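Local coordinates for glideosome-associated protein 50 (Plasmodium falciparum 3D7, PDB 3TGH) that serves in the glideosome complex behind parasite gliding and host cell invasion, where it may tether the motor assembly to the inner membrane complex, at residues T36-P41 with M74-V79; R5-G10 with F276-L281; Y128-H133 with A152-I157. All coordinates share one frame; numbering follows the deposited sequence.

Interaction 1: residues T36-P41 with M74-V79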
loop_
_atom_site.group_PDB
_atom_site.type_symbol
_atom_site.label_atom_id
_atom_site.label_comp_id
_atom_site.label_asym_id
_atom_site.label_seq_id
_atom_site.Cartn_x
_atom_site.Cartn_y
_atom_site.Cartn_z
ATOM N N THR A 36 8.941 -8.905 -7.112
ATOM C CA THR A 36 8.261 -10.165 -6.773
ATOM C C THR A 36 6.839 -10.026 -6.202
ATOM O O THR A 36 6.120 -11.017 -6.098
ATOM C CB THR A 36 9.118 -11.020 -5.832
ATOM O OG1 THR A 36 9.412 -10.275 -4.648
ATOM C CG2 THR A 36 10.423 -11.429 -6.535
ATOM N N PHE A 37 6.426 -8.811 -5.849
ATOM C CA PHE A 37 5.021 -8.550 -5.544
ATOM C C PHE A 37 4.695 -7.069 -5.654
ATOM O O PHE A 37 5.589 -6.228 -5.743
ATOM C CB PHE A 37 4.596 -9.103 -4.173
ATOM C CG PHE A 37 5.327 -8.507 -3.004
ATOM C CD1 PHE A 37 4.795 -7.426 -2.306
ATOM C CD2 PHE A 37 6.535 -9.048 -2.581
ATOM C CE1 PHE A 37 5.462 -6.889 -1.207
ATOM C CE2 PHE A 37 7.207 -8.516 -1.495
ATOM C CZ PHE A 37 6.660 -7.433 -0.802
ATOM N N ILE A 38 3.404 -6.788 -5.696
ATOM C CA ILE A 38 2.889 -5.434 -5.852
ATOM C C ILE A 38 2.024 -5.115 -4.642
ATOM O O ILE A 38 1.287 -5.974 -4.146
ATOM C CB ILE A 38 2.042 -5.312 -7.143
ATOM C CG1 ILE A 38 2.871 -5.686 -8.381
ATOM C CG2 ILE A 38 1.451 -3.908 -7.283
ATOM C CD1 ILE A 38 2.015 -6.157 -9.564
ATOM N N VAL A 39 2.108 -3.876 -4.161
ATOM C CA VAL A 39 1.152 -3.365 -3.196
ATOM C C VAL A 39 0.394 -2.222 -3.854
ATOM O O VAL A 39 0.940 -1.519 -4.712
ATOM C CB VAL A 39 1.803 -2.872 -1.876
ATOM C CG1 VAL A 39 2.602 -3.992 -1.201
ATOM C CG2 VAL A 39 2.684 -1.639 -2.113
ATOM N N SER A 40 -0.854 -2.025 -3.449
ATOM C CA SER A 40 -1.684 -0.975 -4.041
ATOM C C SER A 40 -2.294 -0.050 -2.997
ATOM O O SER A 40 -3.298 -0.401 -2.384
ATOM C CB SER A 40 -2.784 -1.601 -4.894
ATOM O OG SER A 40 -3.577 -0.599 -5.512
ATOM N N PRO A 41 -1.670 1.124 -2.775
ATOM C CA PRO A 41 -2.267 2.120 -1.909
ATOM C C PRO A 41 -3.403 2.839 -2.625
ATOM O O PRO A 41 -3.731 2.520 -3.768
ATOM C CB PRO A 41 -1.095 3.057 -1.610
ATOM C CG PRO A 41 -0.298 3.037 -2.847
ATOM C CD PRO A 41 -0.405 1.618 -3.362
ATOM N N MET A 74 2.052 -12.544 -9.940
ATOM C CA MET A 74 2.612 -12.351 -8.611
ATOM C C MET A 74 1.519 -11.741 -7.728
ATOM O O MET A 74 0.500 -11.281 -8.244
ATOM C CB MET A 74 3.809 -11.400 -8.689
ATOM C CG MET A 74 3.467 -10.001 -9.204
ATOM S SD MET A 74 4.930 -8.969 -9.419
ATOM C CE MET A 74 5.713 -9.809 -10.806
ATOM N N PRO A 75 1.716 -11.735 -6.401
ATOM C CA PRO A 75 0.708 -11.149 -5.521
ATOM C C PRO A 75 0.489 -9.669 -5.780
ATOM O O PRO A 75 1.441 -8.956 -6.076
ATOM C CB PRO A 75 1.302 -11.350 -4.121
ATOM C CG PRO A 75 2.207 -12.510 -4.273
ATOM C CD PRO A 75 2.807 -12.353 -5.631
ATOM N N PHE A 76 -0.772 -9.253 -5.683
ATOM C CA PHE A 76 -1.206 -7.862 -5.776
ATOM C C PHE A 76 -1.964 -7.579 -4.474
ATOM O O PHE A 76 -3.175 -7.850 -4.372
ATOM C CB PHE A 76 -2.109 -7.707 -7.003
ATOM C CG PHE A 76 -2.498 -6.284 -7.313
ATOM C CD1 PHE A 76 -1.717 -5.504 -8.155
ATOM C CD2 PHE A 76 -3.679 -5.756 -6.827
ATOM C CE1 PHE A 76 -2.088 -4.201 -8.465
ATOM C CE2 PHE A 76 -4.053 -4.444 -7.130
ATOM C CZ PHE A 76 -3.249 -3.674 -7.943
ATOM N N PHE A 77 -1.233 -7.099 -3.465
ATOM C CA PHE A 77 -1.771 -6.871 -2.126
ATOM C C PHE A 77 -2.430 -5.509 -2.158
ATOM O O PHE A 77 -1.744 -4.488 -2.315
ATOM C CB PHE A 77 -0.673 -6.839 -1.060
ATOM C CG PHE A 77 0.052 -8.146 -0.871
ATOM C CD1 PHE A 77 -0.544 -9.188 -0.181
ATOM C CD2 PHE A 77 1.346 -8.308 -1.337
ATOM C CE1 PHE A 77 0.131 -10.391 0.000
ATOM C CE2 PHE A 77 2.021 -9.505 -1.160
ATOM C CZ PHE A 77 1.414 -10.544 -0.491
ATOM N N THR A 78 -3.744 -5.482 -2.017
ATOM C CA THR A 78 -4.455 -4.227 -2.136
ATOM C C THR A 78 -5.320 -3.902 -0.926
ATOM O O THR A 78 -5.522 -4.722 -0.037
ATOM C CB THR A 78 -5.266 -4.176 -3.444
ATOM O OG1 THR A 78 -5.711 -2.827 -3.645
ATOM C CG2 THR A 78 -6.455 -5.115 -3.403
ATOM N N VAL A 79 -5.755 -2.644 -0.876
ATOM C CA VAL A 79 -6.711 -2.165 0.103
ATOM C C VAL A 79 -7.736 -1.314 -0.635
ATOM O O VAL A 79 -7.530 -0.941 -1.790
ATOM C CB VAL A 79 -6.054 -1.261 1.172
ATOM C CG1 VAL A 79 -5.095 -2.057 2.039
ATOM C CG2 VAL A 79 -5.333 -0.081 0.511
#

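Interaction 2: residues R5-G10 with F276-L281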
loop_
_atom_site.group_PDB
_atom_site.type_symbol
_atom_site.label_atom_id
_atom_site.label_comp_id
_atom_site.label_asym_id
_atom_site.label_seq_id
_atom_site.Cartn_x
_atom_site.Cartn_y
_atom_site.Cartn_z
ATOM N N ARG A 5 12.208 -6.923 -3.398
ATOM C CA ARG A 5 11.773 -5.856 -4.289
ATOM C C ARG A 5 10.292 -5.939 -4.593
ATOM O O ARG A 5 9.782 -6.991 -5.011
ATOM C CB ARG A 5 12.565 -5.914 -5.587
ATOM C CG ARG A 5 14.041 -5.634 -5.368
ATOM C CD ARG A 5 14.770 -5.528 -6.678
ATOM N NE ARG A 5 16.154 -5.100 -6.499
ATOM C CZ ARG A 5 17.005 -4.865 -7.495
ATOM N NH1 ARG A 5 16.632 -5.028 -8.762
ATOM N NH2 ARG A 5 18.243 -4.469 -7.220
ATOM N N PHE A 6 9.613 -4.810 -4.403
ATOM C CA PHE A 6 8.193 -4.723 -4.639
ATOM C C PHE A 6 7.865 -3.385 -5.284
ATOM O O PHE A 6 8.670 -2.457 -5.240
ATOM C CB PHE A 6 7.403 -4.978 -3.340
ATOM C CG PHE A 6 7.486 -3.877 -2.324
ATOM C CD1 PHE A 6 6.498 -2.895 -2.272
ATOM C CD2 PHE A 6 8.530 -3.824 -1.407
ATOM C CE1 PHE A 6 6.551 -1.881 -1.317
ATOM C CE2 PHE A 6 8.588 -2.805 -0.446
ATOM C CZ PHE A 6 7.598 -1.836 -0.409
ATOM N N ALA A 7 6.716 -3.325 -5.943
ATOM C CA ALA A 7 6.251 -2.108 -6.590
ATOM C C ALA A 7 4.977 -1.623 -5.920
ATOM O O ALA A 7 4.245 -2.411 -5.318
ATOM C CB ALA A 7 6.008 -2.353 -8.085
ATOM N N SER A 8 4.729 -0.317 -6.013
ATOM C CA SER A 8 3.508 0.303 -5.508
ATOM C C SER A 8 2.783 0.985 -6.661
ATOM O O SER A 8 3.408 1.712 -7.438
ATOM C CB SER A 8 3.826 1.361 -4.443
ATOM O OG SER A 8 4.332 0.780 -3.257
ATOM N N LEU A 9 1.473 0.752 -6.756
ATOM C CA LEU A 9 0.619 1.334 -7.786
ATOM C C LEU A 9 -0.710 1.755 -7.149
ATOM O O LEU A 9 -1.423 0.924 -6.603
ATOM C CB LEU A 9 0.359 0.306 -8.890
ATOM C CG LEU A 9 -0.513 0.800 -10.050
ATOM C CD1 LEU A 9 0.264 1.786 -10.928
ATOM C CD2 LEU A 9 -1.049 -0.379 -10.856
ATOM N N GLY A 10 -1.051 3.036 -7.212
ATOM C CA GLY A 10 -2.244 3.531 -6.509
ATOM C C GLY A 10 -3.248 4.249 -7.385
ATOM O O GLY A 10 -2.873 4.891 -8.366
ATOM N N PHE A 276 4.500 5.426 -10.803
ATOM C CA PHE A 276 4.465 4.379 -9.790
ATOM C C PHE A 276 5.799 4.356 -9.057
ATOM O O PHE A 276 6.728 5.084 -9.430
ATOM C CB PHE A 276 4.167 3.018 -10.445
ATOM C CG PHE A 276 5.171 2.607 -11.497
ATOM C CD1 PHE A 276 6.286 1.850 -11.157
ATOM C CD2 PHE A 276 4.989 2.962 -12.823
ATOM C CE1 PHE A 276 7.218 1.489 -12.119
ATOM C CE2 PHE A 276 5.901 2.597 -13.795
ATOM C CZ PHE A 276 7.017 1.854 -13.449
ATOM N N CYS A 277 5.905 3.511 -8.031
ATOM C CA CYS A 277 7.153 3.351 -7.288
ATOM C C CYS A 277 7.680 1.932 -7.335
ATOM O O CYS A 277 6.903 0.978 -7.404
ATOM C CB CYS A 277 6.949 3.691 -5.824
ATOM S SG CYS A 277 6.559 5.378 -5.524
ATOM N N VAL A 278 9.000 1.808 -7.263
ATOM C CA VAL A 278 9.650 0.531 -7.041
ATOM C C VAL A 278 10.512 0.662 -5.784
ATOM O O VAL A 278 11.241 1.644 -5.617
ATOM C CB VAL A 278 10.492 0.105 -8.250
ATOM C CG1 VAL A 278 11.211 -1.208 -7.955
ATOM C CG2 VAL A 278 9.600 -0.032 -9.484
ATOM N N HIS A 279 10.410 -0.320 -4.893
ATOM C CA HIS A 279 11.068 -0.261 -3.592
ATOM C C HIS A 279 11.985 -1.460 -3.465
ATOM O O HIS A 279 11.625 -2.556 -3.879
ATOM C CB HIS A 279 10.054 -0.297 -2.451
ATOM C CG HIS A 279 8.902 0.640 -2.615
ATOM N ND1 HIS A 279 8.880 1.900 -2.061
ATOM C CD2 HIS A 279 7.715 0.487 -3.251
ATOM C CE1 HIS A 279 7.732 2.488 -2.354
ATOM N NE2 HIS A 279 7.008 1.650 -3.076
ATOM N N GLU A 280 13.154 -1.240 -2.878
ATOM C CA GLU A 280 14.149 -2.289 -2.689
ATOM C C GLU A 280 14.573 -2.332 -1.212
ATOM O O GLU A 280 15.095 -1.348 -0.683
ATOM C CB GLU A 280 15.365 -2.028 -3.594
ATOM C CG GLU A 280 15.023 -1.836 -5.090
ATOM C CD GLU A 280 16.172 -1.267 -5.935
ATOM O OE1 GLU A 280 17.233 -0.892 -5.387
ATOM O OE2 GLU A 280 16.003 -1.186 -7.170
ATOM N N LEU A 281 14.337 -3.463 -0.551
ATOM C CA LEU A 281 14.791 -3.671 0.828
ATOM C C LEU A 281 16.104 -4.437 0.776
ATOM O O LEU A 281 16.203 -5.444 0.069
ATOM C CB LEU A 281 13.781 -4.479 1.640
ATOM C CG LEU A 281 12.558 -3.772 2.229
ATOM C CD1 LEU A 281 11.880 -2.894 1.226
ATOM C CD2 LEU A 281 11.592 -4.811 2.787
#

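Interaction 3: residues Y128-H133 with A152-I157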
loop_
_atom_site.group_PDB
_atom_site.type_symbol
_atom_site.label_atom_id
_atom_site.label_comp_id
_atom_site.label_asym_id
_atom_site.label_seq_id
_atom_site.Cartn_x
_atom_site.Cartn_y
_atom_site.Cartn_z
ATOM N N TYR A 128 -5.324 -6.022 7.088
ATOM C CA TYR A 128 -4.614 -7.302 7.247
ATOM C C TYR A 128 -3.099 -7.071 7.295
ATOM O O TYR A 128 -2.630 -5.926 7.346
ATOM C CB TYR A 128 -5.006 -8.292 6.122
ATOM C CG TYR A 128 -4.636 -7.858 4.710
ATOM C CD1 TYR A 128 -5.443 -6.975 4.001
ATOM C CD2 TYR A 128 -3.490 -8.359 4.077
ATOM C CE1 TYR A 128 -5.113 -6.559 2.730
ATOM C CE2 TYR A 128 -3.153 -7.966 2.786
ATOM C CZ TYR A 128 -3.963 -7.047 2.123
ATOM O OH TYR A 128 -3.646 -6.655 0.846
ATOM N N HIS A 129 -2.329 -8.153 7.316
ATOM C CA HIS A 129 -0.867 -8.053 7.355
ATOM C C HIS A 129 -0.245 -9.165 6.547
ATOM O O HIS A 129 -0.893 -10.175 6.272
ATOM C CB HIS A 129 -0.363 -8.129 8.795
ATOM C CG HIS A 129 -0.928 -9.284 9.554
ATOM N ND1 HIS A 129 -2.020 -9.162 10.383
ATOM C CD2 HIS A 129 -0.600 -10.600 9.555
ATOM C CE1 HIS A 129 -2.312 -10.342 10.899
ATOM N NE2 HIS A 129 -1.462 -11.232 10.416
ATOM N N TYR A 130 1.016 -8.959 6.185
ATOM C CA TYR A 130 1.825 -9.933 5.463
ATOM C C TYR A 130 3.245 -9.813 6.009
ATOM O O TYR A 130 3.885 -8.771 5.894
ATOM C CB TYR A 130 1.782 -9.640 3.961
ATOM C CG TYR A 130 2.767 -10.426 3.121
ATOM C CD1 TYR A 130 2.710 -11.812 3.063
ATOM C CD2 TYR A 130 3.737 -9.772 2.353
ATOM C CE1 TYR A 130 3.611 -12.540 2.281
ATOM C CE2 TYR A 130 4.641 -10.488 1.570
ATOM C CZ TYR A 130 4.571 -11.868 1.540
ATOM O OH TYR A 130 5.460 -12.572 0.762
ATOM N N PHE A 131 3.716 -10.874 6.647
ATOM C CA PHE A 131 5.060 -10.903 7.203
ATOM C C PHE A 131 5.894 -11.803 6.323
ATOM O O PHE A 131 5.464 -12.904 5.975
ATOM C CB PHE A 131 5.046 -11.467 8.623
ATOM C CG PHE A 131 4.641 -10.474 9.672
ATOM C CD1 PHE A 131 3.337 -10.007 9.742
ATOM C CD2 PHE A 131 5.558 -10.030 10.615
ATOM C CE1 PHE A 131 2.962 -9.086 10.715
ATOM C CE2 PHE A 131 5.186 -9.117 11.594
ATOM C CZ PHE A 131 3.889 -8.649 11.647
ATOM N N THR A 132 7.083 -11.339 5.965
ATOM C CA THR A 132 7.977 -12.111 5.127
ATOM C C THR A 132 9.428 -11.901 5.567
ATOM O O THR A 132 9.699 -11.204 6.546
ATOM C CB THR A 132 7.772 -11.771 3.634
ATOM O OG1 THR A 132 8.494 -12.708 2.824
ATOM C CG2 THR A 132 8.207 -10.330 3.320
ATOM N N HIS A 133 10.349 -12.539 4.860
ATOM C CA HIS A 133 11.765 -12.458 5.196
ATOM C C HIS A 133 12.617 -12.758 3.973
ATOM O O HIS A 133 12.138 -13.355 3.005
ATOM C CB HIS A 133 12.101 -13.449 6.310
ATOM C CG HIS A 133 11.825 -14.875 5.944
ATOM N ND1 HIS A 133 12.813 -15.738 5.526
ATOM C CD2 HIS A 133 10.670 -15.580 5.907
ATOM C CE1 HIS A 133 12.282 -16.917 5.259
ATOM N NE2 HIS A 133 10.983 -16.848 5.481
ATOM N N ALA A 152 10.464 -8.495 7.108
ATOM C CA ALA A 152 9.690 -7.320 6.717
ATOM C C ALA A 152 8.222 -7.540 7.051
ATOM O O ALA A 152 7.643 -8.569 6.681
ATOM C CB ALA A 152 9.851 -7.048 5.230
ATOM N N ALA A 153 7.632 -6.580 7.763
ATOM C CA ALA A 153 6.215 -6.605 8.075
ATOM C C ALA A 153 5.492 -5.582 7.205
ATOM O O ALA A 153 5.826 -4.412 7.227
ATOM C CB ALA A 153 5.986 -6.310 9.542
ATOM N N PHE A 154 4.524 -6.059 6.431
ATOM C CA PHE A 154 3.642 -5.216 5.634
ATOM C C PHE A 154 2.287 -5.197 6.315
ATOM O O PHE A 154 1.674 -6.247 6.530
ATOM C CB PHE A 154 3.534 -5.767 4.210
ATOM C CG PHE A 154 4.792 -5.600 3.415
ATOM C CD1 PHE A 154 5.818 -6.518 3.512
ATOM C CD2 PHE A 154 4.964 -4.496 2.583
ATOM C CE1 PHE A 154 6.993 -6.352 2.778
ATOM C CE2 PHE A 154 6.133 -4.326 1.854
ATOM C CZ PHE A 154 7.145 -5.252 1.952
ATOM N N ILE A 155 1.834 -4.003 6.695
ATOM C CA ILE A 155 0.566 -3.838 7.382
ATOM C C ILE A 155 -0.365 -3.025 6.478
ATOM O O ILE A 155 -0.009 -1.936 5.997
ATOM C CB ILE A 155 0.754 -3.172 8.747
ATOM C CG1 ILE A 155 1.564 -4.110 9.663
ATOM C CG2 ILE A 155 -0.604 -2.836 9.389
ATOM C CD1 ILE A 155 2.180 -3.409 10.867
ATOM N N PHE A 156 -1.538 -3.583 6.212
ATOM C CA PHE A 156 -2.496 -2.978 5.289
ATOM C C PHE A 156 -3.681 -2.454 6.074
ATOM O O PHE A 156 -4.329 -3.198 6.814
ATOM C CB PHE A 156 -2.937 -3.991 4.228
ATOM C CG PHE A 156 -1.808 -4.481 3.371
ATOM C CD1 PHE A 156 -1.013 -5.546 3.788
ATOM C CD2 PHE A 156 -1.505 -3.851 2.165
ATOM C CE1 PHE A 156 0.061 -5.989 3.003
ATOM C CE2 PHE A 156 -0.447 -4.279 1.387
ATOM C CZ PHE A 156 0.352 -5.349 1.817
ATOM N N ILE A 157 -3.965 -1.164 5.913
ATOM C CA ILE A 157 -5.041 -0.513 6.663
ATOM C C ILE A 157 -6.115 0.040 5.741
ATOM O O ILE A 157 -5.847 0.369 4.582
ATOM C CB ILE A 157 -4.510 0.627 7.584
ATOM C CG1 ILE A 157 -3.788 1.713 6.792
ATOM C CG2 ILE A 157 -3.561 0.070 8.631
ATOM C CD1 ILE A 157 -3.375 2.929 7.664
#

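Interaction 1: residues T36-P41 with M74-V79
I38, S40 and F77 lose more surface than any other residues where strand 37-40 runs parallel to strand 75-78. The two belong to one beta-alpha-beta unit, with helix 56-62 on the connection, and sit side by side in one of the mixed sheets of this metallophosphoesterase fold. I38 uses both backbone polar groups here: its N donates to P75 O at 2.9 Å, and its O takes the N-H of F77 at 2.8 Å. F77 O then receives S40 N, through a more bent bond (142° at the hydrogen).

I38 and F76 share a face of the sheet. I38 CG2 meets the F76 ring at CD1, 3.7 Å away. The other branch turns to M74, which crosses I38 at about a right angle and lays SD 4.0 Å from I38 CG1. Further along, S40 CB reaches F76 CZ at 3.7 Å and also T78 OG1 at 3.4 Å. The two hydroxyls do not bond each other: S40 OG is held by L9 O and W12 NE1, and T78 OG1 by N44 OD1.

On the face that carries V39, F77 turns its edge to the face of F37 in an offset edge-to-face pair, the planes 83° apart and the centroids 5.6 Å.

Past the end of strand 37-40, the side chain of P41 is about 8 Å from that of H233, which binds a metal cation. Chemically, the contact is backbone bonding sealed by hydrocarbon, aromatic rings and a thioether, and the buried hydroxyls of S40 and T78 look to partners beyond both strands, so they tie this pair to the loops that carry L9, W12 and N44.

Interaction 2: residues R5-G10 with F276-L281
With chi1 of 71° F6 places its ring carbon CG between its own backbone N and carbonyl carbon, while H279, at -47°, keeps CG beside its N; on the face they share in the antiparallel pair of strands 4-8 and 275-282, these torsions turn the two rings against each other. This pair lies at the heart of a mixed sheet, where the parallel strands give way to the antiparallel ones. The ring planes are 18° apart but slid, so they barely overlap. One face of F6 takes H279 CB, 3.8 Å from the ring centroid, a CH-pi contact.

Four backbone bonds hold the register, two joining F6 and H279 and two joining S8 and C277. On the opposite face A7 and V278 face each other, and in one of its two conformers E280 lies alongside R5, carboxylate and guanidinium stacked. That pairing is long, 4.0 Å from R5 NE to E280 OE2, and doubtful; R5 NH2 is bonded by Q3, and E280 OE2 pairs with K289.

H279 is gripped at both nitrogens: T288 OG1 bonds ND1, and S8 OG, near the imidazole plane, bonds NE2 at 2.8 Å.

Interaction 3: residues Y128-H133 with A152-I157
The rings of Y128 and F156 lie almost flat on each other in an offset stack, planes 10° apart and centroids 4.5 Å, on one face of the beta hairpin made by strands 128-136 and 148-156. Y128 has CG between its backbone N and carbonyl carbon (chi1 63°), which swings the ring back over its cross-strand neighbour. F156 CB then sits above the Y128 ring toward its rim, and Y128 CE2 comes within 3.4 Å of F156 CD1.

Y130 and F154, the next pair on this face, are arranged differently: the side chains run side by side, with Y130 CD2 4.0 Å from F154 CD1, and do not stack. F154 instead presents its ring edge, in plane, to Y130 O. Beyond them T132 CG2 meets A152 CB at 4.1 Å.

On the other face A153 CB lies over one face of the F131 ring, 3.6 Å from F131 CE2, a CH-pi contact beneath helix 169-189.

Six backbone hydrogen bonds, both ways at Y128-F156, Y130-F154 and T132-A152, keep the register of this edge strand. The chemistry is thus a fully bonded antiparallel ladder under a row of aromatics; the Y128 hydroxyl, lying over the F156 ring, bonds T78 O, so that hydroxyl also links the hairpin to the facing sheet.

How the interactions relate
Interactions 1 and 2 are neighbours in one mixed sheet, since strands 37-40 and 4-8 run side by side there and V39 N bonds A7 O. Interaction 3 belongs to the other sheet and meets them face to face: F154 turns toward both F37 and F6, Y130 stacks on F77, and L281 touches A152. Interactions 1 and 2 are buried almost throughout; interaction 3 is also mostly buried, but several residues of its outermost strand are partly exposed. Chemistry follows place. Interaction 1, nearest the metal-binding H233, sends its buried hydroxyls to outside partners; interaction 2 joins a buried hydroxyl to a histidine within the contact; interaction 3 is dominated by aromatic rings.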